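Local coordinates for ORF59 (PDB 3HSL), which acts as the accessory subunit of the viral DNA polymerase in lytic replication, raising its processivity, probably as a sliding clamp that keeps the polymerase on its template, at residues 11-15 with 71-77; 95-99 with 143-147; 181-186 with 257-262; 193-197 with 209-213; 267-271 with 287-293. All blocks are in the same frame, centred on the assembly; numbering follows the deposited sequence.

Interaction 1: residues 11-15 with 71-77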
# COMPACT_ATOMS: atom_id res chain seq x y z
N HIS A 11 26.49 17.14 0.75
CA HIS A 11 26.47 18.30 1.67
C HIS A 11 25.87 18.17 3.10
O HIS A 11 26.38 18.82 4.02
CB HIS A 11 26.12 19.64 0.98
CG HIS A 11 24.78 19.66 0.31
ND1 HIS A 11 23.60 19.83 1.00
CD2 HIS A 11 24.44 19.54 -1.00
CE1 HIS A 11 22.59 19.81 0.15
NE2 HIS A 11 23.07 19.64 -1.07
N TYR A 12 24.82 17.38 3.29
CA TYR A 12 24.20 17.28 4.62
C TYR A 12 23.37 16.03 4.85
O TYR A 12 22.49 15.71 4.07
CB TYR A 12 23.33 18.52 4.88
CG TYR A 12 22.71 18.64 6.26
CD1 TYR A 12 23.44 19.17 7.32
CD2 TYR A 12 21.40 18.24 6.51
CE1 TYR A 12 22.88 19.29 8.59
CE2 TYR A 12 20.84 18.35 7.78
CZ TYR A 12 21.59 18.88 8.82
OH TYR A 12 21.06 19.01 10.09
N GLY A 13 23.66 15.34 5.94
CA GLY A 13 22.96 14.12 6.31
C GLY A 13 22.53 14.12 7.75
O GLY A 13 23.06 14.86 8.57
N VAL A 14 21.55 13.29 8.07
CA VAL A 14 21.03 13.22 9.42
C VAL A 14 20.62 11.78 9.76
O VAL A 14 20.11 11.05 8.91
CB VAL A 14 19.82 14.19 9.57
CG1 VAL A 14 18.63 13.73 8.72
CG2 VAL A 14 19.41 14.32 11.00
N ARG A 15 20.85 11.39 11.01
CA ARG A 15 20.46 10.08 11.51
C ARG A 15 19.11 10.29 12.19
O ARG A 15 18.94 11.23 12.98
CB ARG A 15 21.47 9.53 12.52
CG ARG A 15 20.98 8.28 13.26
CD ARG A 15 21.90 7.91 14.43
NE ARG A 15 21.29 6.94 15.36
CZ ARG A 15 20.49 7.26 16.39
NH1 ARG A 15 20.16 8.53 16.64
NH2 ARG A 15 19.99 6.31 17.17
N LEU A 71 16.30 14.14 15.22
CA LEU A 71 17.38 14.04 14.27
C LEU A 71 18.73 14.47 14.82
O LEU A 71 18.82 15.41 15.63
CB LEU A 71 17.04 14.84 13.01
CG LEU A 71 15.70 14.63 12.27
CD1 LEU A 71 14.58 15.33 13.05
CD2 LEU A 71 15.70 15.23 10.89
N THR A 72 19.76 13.77 14.37
CA THR A 72 21.14 14.04 14.74
C THR A 72 21.95 14.11 13.45
O THR A 72 22.05 13.12 12.74
CB THR A 72 21.71 12.99 15.74
OG1 THR A 72 21.00 13.07 16.98
CG2 THR A 72 23.18 13.24 16.01
N PRO A 73 22.54 15.29 13.15
CA PRO A 73 23.32 15.46 11.92
C PRO A 73 24.60 14.64 11.91
O PRO A 73 25.14 14.33 12.97
CB PRO A 73 23.65 16.96 11.91
CG PRO A 73 23.51 17.41 13.31
CD PRO A 73 22.50 16.52 13.96
N LEU A 74 25.09 14.31 10.72
CA LEU A 74 26.32 13.54 10.60
C LEU A 74 27.50 14.49 10.52
O LEU A 74 27.45 15.51 9.82
CB LEU A 74 26.27 12.64 9.37
CG LEU A 74 25.18 11.57 9.35
CD1 LEU A 74 25.29 10.75 8.06
CD2 LEU A 74 25.25 10.67 10.60
N VAL A 75 28.57 14.14 11.24
CA VAL A 75 29.79 14.98 11.26
C VAL A 75 30.37 15.18 9.86
O VAL A 75 30.32 14.26 9.01
CB VAL A 75 30.88 14.45 12.24
CG1 VAL A 75 30.39 14.52 13.69
CG2 VAL A 75 31.36 13.03 11.86
N GLY A 76 30.91 16.38 9.63
CA GLY A 76 31.51 16.75 8.35
C GLY A 76 30.59 17.38 7.31
O GLY A 76 30.90 17.36 6.12
N HIS A 77 29.47 17.95 7.75
CA HIS A 77 28.55 18.61 6.82
C HIS A 77 29.09 20.01 6.50
O HIS A 77 29.51 20.74 7.40
CB HIS A 77 27.11 18.66 7.35
CG HIS A 77 26.96 19.37 8.66
ND1 HIS A 77 26.82 20.73 8.76
CD2 HIS A 77 26.93 18.89 9.93
CE1 HIS A 77 26.70 21.07 10.03
NE2 HIS A 77 26.77 19.97 10.76

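Interaction 2: residues 95-99 with 143-147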
# COMPACT_ATOMS: atom_id res chain seq x y z
N SER A 95 6.59 5.87 -7.56
CA SER A 95 7.04 5.01 -6.47
C SER A 95 6.04 4.38 -5.53
O SER A 95 4.86 4.73 -5.43
CB SER A 95 8.12 5.67 -5.57
OG SER A 95 9.39 5.70 -6.20
N GLY A 96 6.63 3.42 -4.85
CA GLY A 96 6.04 2.62 -3.82
C GLY A 96 7.11 2.83 -2.76
O GLY A 96 7.86 1.90 -2.38
N PHE A 97 7.16 4.09 -2.31
CA PHE A 97 8.04 4.50 -1.24
C PHE A 97 7.43 5.73 -0.58
O PHE A 97 7.25 6.77 -1.21
CB PHE A 97 9.49 4.72 -1.62
CG PHE A 97 10.37 4.89 -0.41
CD1 PHE A 97 10.93 3.78 0.22
CD2 PHE A 97 10.64 6.15 0.11
CE1 PHE A 97 11.75 3.93 1.36
CE2 PHE A 97 11.44 6.32 1.23
CZ PHE A 97 12.00 5.21 1.85
N THR A 98 7.12 5.59 0.71
CA THR A 98 6.54 6.66 1.48
C THR A 98 7.47 6.87 2.66
O THR A 98 7.53 6.07 3.60
CB THR A 98 5.10 6.31 1.88
OG1 THR A 98 4.33 6.13 0.68
CG2 THR A 98 4.48 7.38 2.70
N HIS A 99 8.22 7.97 2.60
CA HIS A 99 9.17 8.24 3.66
C HIS A 99 8.64 7.95 5.06
O HIS A 99 9.16 7.06 5.75
CB HIS A 99 9.76 9.63 3.53
CG HIS A 99 10.64 9.81 2.33
ND1 HIS A 99 10.14 10.03 1.07
CD2 HIS A 99 11.99 9.80 2.21
CE1 HIS A 99 11.14 10.15 0.21
NE2 HIS A 99 12.27 10.02 0.88
N SER A 143 17.35 -4.04 3.80
CA SER A 143 17.44 -2.59 3.74
C SER A 143 16.82 -2.06 2.45
O SER A 143 16.56 -2.81 1.51
CB SER A 143 18.89 -2.09 3.88
OG SER A 143 19.70 -2.38 2.75
N THR A 144 16.59 -0.75 2.42
CA THR A 144 16.06 -0.04 1.26
C THR A 144 16.79 1.29 1.14
O THR A 144 17.00 1.98 2.14
CB THR A 144 14.56 0.27 1.41
OG1 THR A 144 13.79 -0.95 1.46
CG2 THR A 144 14.09 1.13 0.23
N VAL A 145 17.19 1.65 -0.07
CA VAL A 145 17.85 2.96 -0.28
C VAL A 145 17.10 3.67 -1.41
O VAL A 145 17.24 3.33 -2.59
CB VAL A 145 19.36 2.86 -0.56
CG1 VAL A 145 19.93 4.23 -0.90
CG2 VAL A 145 20.09 2.26 0.64
N HIS A 146 16.32 4.67 -1.02
CA HIS A 146 15.51 5.44 -1.96
C HIS A 146 16.09 6.82 -2.21
O HIS A 146 16.27 7.60 -1.27
CB HIS A 146 14.08 5.56 -1.43
CG HIS A 146 13.13 6.20 -2.39
ND1 HIS A 146 12.62 5.53 -3.48
CD2 HIS A 146 12.60 7.44 -2.43
CE1 HIS A 146 11.82 6.33 -4.15
NE2 HIS A 146 11.79 7.50 -3.53
N LYS A 147 16.38 7.11 -3.48
CA LYS A 147 16.90 8.40 -3.89
C LYS A 147 15.78 9.14 -4.58
O LYS A 147 14.97 8.53 -5.29
CB LYS A 147 18.08 8.27 -4.86
CG LYS A 147 19.27 7.58 -4.23
CD LYS A 147 20.49 7.50 -5.13
CE LYS A 147 21.62 6.75 -4.40
NZ LYS A 147 22.89 6.74 -5.18

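Interaction 3: residues 181-186 with 257-262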
# COMPACT_ATOMS: atom_id res chain seq x y z
N LEU A 181 -20.39 18.13 18.24
CA LEU A 181 -20.12 19.12 17.19
C LEU A 181 -19.74 18.45 15.87
O LEU A 181 -20.11 18.91 14.78
CB LEU A 181 -18.97 20.04 17.60
CG LEU A 181 -18.46 21.02 16.53
CD1 LEU A 181 -19.57 21.98 16.07
CD2 LEU A 181 -17.22 21.80 16.98
N LEU A 182 -18.99 17.36 15.97
CA LEU A 182 -18.53 16.64 14.81
C LEU A 182 -19.73 15.88 14.20
O LEU A 182 -19.93 15.90 12.99
CB LEU A 182 -17.41 15.69 15.21
CG LEU A 182 -16.38 15.24 14.17
CD1 LEU A 182 -15.59 14.09 14.77
CD2 LEU A 182 -16.98 14.79 12.88
N LYS A 183 -20.52 15.20 15.04
CA LYS A 183 -21.67 14.44 14.54
C LYS A 183 -22.56 15.34 13.72
O LYS A 183 -23.03 14.95 12.64
CB LYS A 183 -22.48 13.81 15.69
N TRP A 184 -22.79 16.54 14.25
CA TRP A 184 -23.61 17.57 13.63
C TRP A 184 -22.98 18.02 12.33
O TRP A 184 -23.65 18.12 11.31
CB TRP A 184 -23.78 18.75 14.59
CG TRP A 184 -24.73 19.79 14.09
CD1 TRP A 184 -26.08 19.80 14.27
CD2 TRP A 184 -24.42 20.97 13.33
NE1 TRP A 184 -26.63 20.91 13.68
CE2 TRP A 184 -25.63 21.64 13.09
CE3 TRP A 184 -23.23 21.51 12.83
CZ2 TRP A 184 -25.69 22.84 12.37
CZ3 TRP A 184 -23.29 22.70 12.12
CH2 TRP A 184 -24.52 23.35 11.89
N LEU A 185 -21.68 18.29 12.34
CA LEU A 185 -21.02 18.72 11.12
C LEU A 185 -21.19 17.73 9.98
O LEU A 185 -21.70 18.09 8.92
CB LEU A 185 -19.55 19.07 11.34
CG LEU A 185 -19.22 20.37 12.08
CD1 LEU A 185 -17.74 20.47 12.35
CD2 LEU A 185 -19.69 21.57 11.29
N ARG A 186 -20.76 16.48 10.20
CA ARG A 186 -20.86 15.48 9.13
C ARG A 186 -22.28 15.16 8.66
O ARG A 186 -22.46 14.66 7.56
CB ARG A 186 -20.08 14.20 9.43
CG ARG A 186 -20.54 13.41 10.64
CD ARG A 186 -19.99 11.98 10.55
NE ARG A 186 -18.54 11.97 10.39
CZ ARG A 186 -17.67 11.84 11.39
NH1 ARG A 186 -18.09 11.71 12.64
NH2 ARG A 186 -16.37 11.85 11.13
N LEU A 257 -12.83 21.23 7.66
CA LEU A 257 -13.17 21.29 9.07
C LEU A 257 -13.36 19.90 9.67
O LEU A 257 -12.79 19.61 10.71
CB LEU A 257 -14.37 22.20 9.31
CG LEU A 257 -14.85 22.45 10.75
CD1 LEU A 257 -13.74 22.91 11.69
CD2 LEU A 257 -15.99 23.44 10.78
N ILE A 258 -14.16 19.07 9.00
CA ILE A 258 -14.42 17.70 9.44
C ILE A 258 -13.07 16.97 9.64
O ILE A 258 -12.73 16.55 10.73
CB ILE A 258 -15.23 16.90 8.38
CG1 ILE A 258 -16.52 17.62 7.92
CG2 ILE A 258 -15.53 15.47 8.87
CD1 ILE A 258 -17.67 17.67 8.92
N ALA A 259 -12.31 16.85 8.56
CA ALA A 259 -11.02 16.19 8.59
C ALA A 259 -10.10 16.81 9.65
O ALA A 259 -9.43 16.10 10.40
CB ALA A 259 -10.38 16.28 7.23
N ALA A 260 -10.08 18.14 9.72
CA ALA A 260 -9.25 18.80 10.69
C ALA A 260 -9.60 18.28 12.08
O ALA A 260 -8.72 17.79 12.79
CB ALA A 260 -9.40 20.29 10.59
N LEU A 261 -10.88 18.38 12.46
CA LEU A 261 -11.34 17.92 13.77
C LEU A 261 -11.16 16.42 14.01
O LEU A 261 -11.06 15.98 15.14
CB LEU A 261 -12.81 18.27 13.98
CG LEU A 261 -13.23 19.73 14.08
CD1 LEU A 261 -14.75 19.76 14.13
CD2 LEU A 261 -12.61 20.47 15.29
N ARG A 262 -11.14 15.65 12.93
CA ARG A 262 -11.00 14.22 13.04
C ARG A 262 -9.52 13.83 13.14
O ARG A 262 -9.18 12.90 13.87
CB ARG A 262 -11.79 13.58 11.90
CG ARG A 262 -11.83 12.06 11.86
CD ARG A 262 -13.28 11.61 11.44
NE ARG A 262 -13.76 12.05 10.12
CZ ARG A 262 -13.95 11.24 9.07
NH1 ARG A 262 -13.71 9.93 9.16
NH2 ARG A 262 -14.39 11.76 7.93

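Interaction 4: residues 193-197 with 209-213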
# COMPACT_ATOMS: atom_id res chain seq x y z
N ASP A 193 -18.85 20.27 -1.47
CA ASP A 193 -18.39 21.00 -0.29
C ASP A 193 -19.16 22.31 -0.14
O ASP A 193 -19.70 22.85 -1.11
CB ASP A 193 -16.89 21.26 -0.35
CG ASP A 193 -16.31 21.63 1.01
OD1 ASP A 193 -16.77 21.04 2.01
OD2 ASP A 193 -15.41 22.49 1.09
N GLN A 194 -19.19 22.82 1.08
CA GLN A 194 -19.88 24.05 1.39
C GLN A 194 -18.94 24.87 2.26
O GLN A 194 -17.94 24.35 2.75
CB GLN A 194 -21.15 23.73 2.18
CG GLN A 194 -21.97 22.58 1.62
CD GLN A 194 -23.27 22.36 2.37
OE1 GLN A 194 -23.49 21.29 2.94
NE2 GLN A 194 -24.14 23.37 2.38
N THR A 195 -19.26 26.15 2.44
CA THR A 195 -18.41 26.95 3.30
C THR A 195 -19.17 27.03 4.63
O THR A 195 -20.37 27.25 4.65
CB THR A 195 -18.14 28.38 2.73
OG1 THR A 195 -19.16 29.28 3.14
CG2 THR A 195 -17.96 28.38 1.21
N VAL A 196 -18.46 26.84 5.75
CA VAL A 196 -19.10 26.91 7.05
C VAL A 196 -18.59 28.19 7.68
O VAL A 196 -17.39 28.45 7.64
CB VAL A 196 -18.63 25.82 8.00
CG1 VAL A 196 -19.62 25.69 9.14
CG2 VAL A 196 -18.53 24.51 7.30
N THR A 197 -19.47 29.00 8.25
CA THR A 197 -18.96 30.19 8.89
C THR A 197 -18.93 29.80 10.38
O THR A 197 -19.88 29.24 10.89
CB THR A 197 -19.81 31.44 8.61
OG1 THR A 197 -20.97 31.42 9.44
CG2 THR A 197 -20.21 31.53 7.14
N PHE A 209 -21.69 27.58 14.65
CA PHE A 209 -21.32 26.97 13.38
C PHE A 209 -22.54 27.14 12.49
O PHE A 209 -23.62 26.67 12.82
CB PHE A 209 -20.88 25.52 13.58
CG PHE A 209 -19.61 25.38 14.40
CD1 PHE A 209 -18.37 25.19 13.78
CD2 PHE A 209 -19.65 25.44 15.80
CE1 PHE A 209 -17.18 25.06 14.53
CE2 PHE A 209 -18.47 25.31 16.57
CZ PHE A 209 -17.23 25.12 15.93
N SER A 210 -22.35 27.83 11.38
CA SER A 210 -23.43 28.14 10.45
C SER A 210 -23.16 27.65 9.05
O SER A 210 -22.12 27.95 8.44
CB SER A 210 -23.70 29.65 10.44
OG SER A 210 -24.71 29.96 9.49
N LEU A 211 -24.12 26.90 8.54
CA LEU A 211 -23.94 26.32 7.23
C LEU A 211 -25.29 26.14 6.54
O LEU A 211 -26.29 25.78 7.17
CB LEU A 211 -23.26 24.97 7.48
CG LEU A 211 -22.52 24.17 6.43
CD1 LEU A 211 -22.07 22.94 7.16
CD2 LEU A 211 -23.39 23.79 5.27
N GLY A 212 -25.33 26.40 5.23
CA GLY A 212 -26.58 26.29 4.49
C GLY A 212 -27.50 27.18 5.28
O GLY A 212 -27.23 28.38 5.43
N GLY A 213 -28.59 26.60 5.80
CA GLY A 213 -29.56 27.36 6.60
C GLY A 213 -29.75 26.83 8.02
O GLY A 213 -30.81 27.02 8.60

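Interaction 5: residues 267-271 with 287-293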
# COMPACT_ATOMS: atom_id res chain seq x y z
N PRO A 267 -6.65 9.58 20.01
CA PRO A 267 -6.89 8.90 21.30
C PRO A 267 -5.63 8.58 22.10
O PRO A 267 -4.77 7.83 21.65
CB PRO A 267 -7.62 7.62 20.88
CG PRO A 267 -8.37 8.04 19.65
CD PRO A 267 -7.37 8.92 18.91
N GLY A 268 -5.55 9.17 23.29
CA GLY A 268 -4.43 9.00 24.20
C GLY A 268 -3.32 9.99 23.89
O GLY A 268 -2.23 9.89 24.44
N TRP A 269 -3.62 10.95 23.00
CA TRP A 269 -2.64 11.95 22.59
C TRP A 269 -3.12 13.39 22.42
O TRP A 269 -2.74 14.27 23.19
CB TRP A 269 -1.98 11.50 21.28
CG TRP A 269 -1.07 10.34 21.47
CD1 TRP A 269 -1.42 9.03 21.61
CD2 TRP A 269 0.36 10.39 21.55
NE1 TRP A 269 -0.30 8.26 21.76
CE2 TRP A 269 0.81 9.07 21.73
CE3 TRP A 269 1.30 11.42 21.47
CZ2 TRP A 269 2.15 8.75 21.84
CZ3 TRP A 269 2.62 11.11 21.58
CH2 TRP A 269 3.05 9.78 21.77
N PHE A 270 -3.96 13.63 21.41
CA PHE A 270 -4.45 14.97 21.14
C PHE A 270 -5.96 15.05 21.10
O PHE A 270 -6.63 14.05 20.86
CB PHE A 270 -3.92 15.50 19.80
CG PHE A 270 -2.43 15.60 19.73
CD1 PHE A 270 -1.76 16.62 20.38
CD2 PHE A 270 -1.69 14.66 19.01
CE1 PHE A 270 -0.38 16.72 20.31
CE2 PHE A 270 -0.30 14.75 18.94
CZ PHE A 270 0.35 15.78 19.59
N THR A 271 -6.45 16.26 21.35
CA THR A 271 -7.86 16.60 21.33
C THR A 271 -7.92 17.99 20.66
O THR A 271 -7.08 18.85 20.95
CB THR A 271 -8.49 16.60 22.74
OG1 THR A 271 -9.91 16.74 22.64
CG2 THR A 271 -7.92 17.71 23.63
N VAL A 287 -4.54 19.42 21.02
CA VAL A 287 -4.13 19.88 22.33
C VAL A 287 -3.76 18.60 23.05
O VAL A 287 -4.59 17.70 23.14
CB VAL A 287 -5.27 20.67 23.03
CG1 VAL A 287 -4.91 21.04 24.44
CG2 VAL A 287 -5.59 21.93 22.25
N PRO A 288 -2.52 18.51 23.57
CA PRO A 288 -2.03 17.31 24.28
C PRO A 288 -2.94 16.88 25.43
O PRO A 288 -3.29 17.69 26.28
CB PRO A 288 -0.64 17.71 24.79
CG PRO A 288 -0.54 19.16 24.62
CD PRO A 288 -1.48 19.55 23.50
N THR A 289 -3.30 15.60 25.44
CA THR A 289 -4.16 15.04 26.47
C THR A 289 -3.30 14.19 27.40
O THR A 289 -3.67 13.89 28.54
CB THR A 289 -5.27 14.15 25.86
OG1 THR A 289 -4.69 13.05 25.16
CG2 THR A 289 -6.10 14.95 24.88
N GLY A 290 -2.14 13.81 26.89
CA GLY A 290 -1.22 12.98 27.63
C GLY A 290 0.03 13.69 28.06
O GLY A 290 0.07 14.92 28.14
N CYS A 291 1.05 12.88 28.32
CA CYS A 291 2.33 13.34 28.81
C CYS A 291 3.57 12.92 28.00
O CYS A 291 4.71 13.08 28.47
CB CYS A 291 2.46 12.87 30.26
SG CYS A 291 4.03 13.21 31.01
N GLN A 292 3.39 12.39 26.79
CA GLN A 292 4.58 12.00 26.03
C GLN A 292 4.68 12.58 24.62
O GLN A 292 5.38 12.03 23.76
CB GLN A 292 4.91 10.50 26.13
CG GLN A 292 3.82 9.48 25.78
CD GLN A 292 4.24 8.02 26.09
OE1 GLN A 292 5.44 7.70 26.23
NE2 GLN A 292 3.26 7.14 26.20
N SER A 293 3.96 13.69 24.41
CA SER A 293 3.94 14.40 23.12
C SER A 293 4.65 15.78 23.13
O SER A 293 4.26 16.68 22.37
CB SER A 293 2.51 14.50 22.55
OG SER A 293 1.61 15.15 23.43

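Interaction 1: residues 11-15 with 71-77
Arg15 and Thr72 form an antiparallel hydrogen-bonded pair. The short strand segments 12-15 and 71-73 run at 138° to each other, with their axes 4.4 Å apart at the nearest point. Arg15 N gives an almost straight bond to Thr72 O (2.7 Å), and Thr72 N answers to Arg15 O (3.0 Å). One step along, Val14 faces Pro73 in a non-hydrogen-bonded pair, where proline's missing N-H costs nothing across the contact. Leu74 N then reaches Gly13 O (3.0 Å).

Among the side chains, Tyr12 carries the far end. Its CG lies anti to the backbone N (chi1 -175°), which lays the ring alongside Pro73 and His77, all three pointing the same way. The Tyr12 edge meets the face of His77 in a T-shaped pair, with centroids 5.3 Å apart and planes at 75°; CE1 stands over the centre of the imidazole. His77 ND1 makes a further, weak bond to Glu79 O within its own loop. Pro73 CB lies 3.8 Å from Tyr12 OH, and that hydroxyl is hydrogen-bonded to Ala46 O. On the same sheet face as Pro73, the methyls of Val14 pack against Leu71, CG1 sitting 3.9 Å from Leu71 CD2. Arg15 and Thr72 both project onto the other face, which suits residues exposed to solvent.

The chemistry is thus divided: main-chain bonds set the register, while the T-shaped ring pair ties the loop that follows strand 71-73 to Tyr12.

Interaction 2: residues 95-99 with 143-147
Phe97 and His146 make an offset stack, with ring centroids 4.4 Å apart and planes only 14° from parallel. The two side chains slide past each other in opposite directions, so each ring also lies over the other's CB: His146 CB is 3.6 Å from the centre of the Phe97 ring, and Phe97 CB covers the imidazole in a second CH-pi contact. Both have CG anti to the backbone N (chi1 -169° and -174°), which sends each ring from its own backbone toward the other segment.

Looser aromatic packing adds His99, whose CE1 is 4.1 Å from His146 CD2. The two histidine side chains cross at about a right angle, completing a three-ring cluster. An apolar contact joins Thr144 CG2 to Phe97 CE1 (3.8 Å), the methyl serving here while the hydroxyl is used across the dimer.

Hydrogen bonds hold both histidines of the cluster. His146 NE2 bonds to Ser92 OG and ND1 to Thr144 OG1 of the second subunit, so the ring is pinned at both nitrogens; His99 ND1 bonds to Asn90 O.

Segment 95-99 leads into helix 99-103, while strand 143-149 borders strand 130-137 on one side and pairs antiparallel with a strand of the second subunit on the other.

Interaction 3: residues 181-186 with 257-262
Leu185 meets Leu257, Ile258 and Leu261 in the apolar core of this helix pair. Its CD1 reaches Leu261 CD1 (3.6 Å) and Leu257 CD2 (3.8 Å), and its side chain crosses both of these leucines at about a right angle, so one branched end fits against two. Ile258 sets out to the flank of its helix, but a chi1 of -52° and the turn beyond it bring CD1 round to Leu185 CB and to the backbone at Arg186. More loosely, Leu182 CD2 lies 4.3 Å from Ile258 CG2, and Leu181 CD2 meets Leu261 CD1. Branched aliphatic chains suit such a seam because they interlock without needing polar partners.

Polar and charged groups lie at the margin, where Arg186 and Arg262 come together with their guanidinium planes 82° apart. As both are donors they do not bond to each other, and their very close modelled approach is doubtful.

The segments run nearly antiparallel, at 153°, with axes 10.3 Å apart, close enough for their leucine and isoleucine side chains to meet. Leu181 also packs on Phe209 of strand 206-211, and Leu257 on Leu302 of strand 296-302. Antiparallel helix pairs backed by beta strands are a hallmark of the DNA sliding-clamp fold, and basic residues on the helices are consistent with such a clamp's DNA-facing surface.

Interaction 4: residues 193-197 with 209-213
Leu211 leaves its strand with CG anti to the backbone N (chi1 -162°) and the chain fully extended, which carries its two methyls across to Val196 and Gln194. Val196 turns CG1 anti to its own N and CG2 beside it, and it is CG2 that touches Leu211 CD1 at 3.9 Å, the two side chains crossing obliquely. This is the open end of the beta hairpin made by strands 195-201 and 206-211, whose short segments here run at 144° with axes 4.8 Å apart.

Leu211 CD2 meets the aliphatic root of Gln194, 3.8 Å from its CB, with the two side chains at about a right angle. Val196 and Leu211 are buried, as befits their type, and both also touch Leu254 at the start of helix 254-263. Thr197 and Ser210 share a sheet face and are only partly exposed, a fair place for small hydroxyl residues. Next to Leu211, Gly212 takes a positive phi (54°), a conformation favourable to glycine, where the strand gives way to the turn.

Thr197 and Ser210 are a hydrogen-bonded pair, with both N-to-O bonds at 2.9 Å. Ser210 O has a second visitor, since besides Thr197 N it receives a CA-H...O contact from Val196 CA at 3.5 Å.

Interaction 5: residues 267-271 with 287-293
The open end of a beta hairpin, strands 270-276 and 282-288, is closed here by Thr271 pairing with Val287 and Phe270 with Pro288. Thr271 and Val287 form the hydrogen-bonded pair: Val287 N gives to Thr271 O (2.6 Å), and Thr271 N returns a more bent bond to Val287 O (3.0 Å). Phe270 and Pro288 are a non-hydrogen-bonded pair, a position where proline's lack of an N-H is no loss to the pairing; Phe270 CD1 comes 4.3 Å from Pro288 CD.

Beyond the last strand pair, Trp269 O becomes the acceptor that prolongs the grip. Thr289 N bonds to it at 2.7 Å, Thr289 OG1 adds a weak bond, and Pro288 CA makes a CA-H...O contact. A chi1 of 62° sets Thr289 OG1 between the backbone N and the carbonyl carbon, where it can add the weak bond, and leaves CG2 to meet Thr271 CG2 (3.5 Å). A threonine thus serves both polar and apolar needs.

The side chain of Trp269 sets out away from segment 287-293, but its indole comes nearer, and Ser293 CB sits at the ring edge, 3.5 Å from CE3. Gln292 crosses it with its amide plane only 4° from the ring plane, CG lying 4.1 Å from Trp269 CH2. Ser293, small enough to be buried here, also brings CB to Phe270 CZ (3.9 Å).

Trp269 and Phe270 both pack on Val27 of helix 18-35, and Phe270 continues onto Val296 and Leu298 of strand 296-302, which borders strand 282-288.

From the N terminus, interaction 1 closes the first loop, bringing strand 71-73 to the edge of strand 12-16. Interaction 2 follows in series and ties the loop before helix 99-103 to strand 143-149, the other outermost strand of the same five-stranded sheet and the one that meets the second subunit; the two centres are 19 Å apart. Across the chain's centre from interaction 1, interaction 3 joins helices 175-186 and 254-263, and interaction 4 is nested inside the loop it closes. These two touch, Phe209 of the hairpin lying against Trp184 and Leu257 of the helices. Interaction 5 comes last, closing the hairpin directly after helix 254-263, about 7 Å from interaction 3 by nearest atoms.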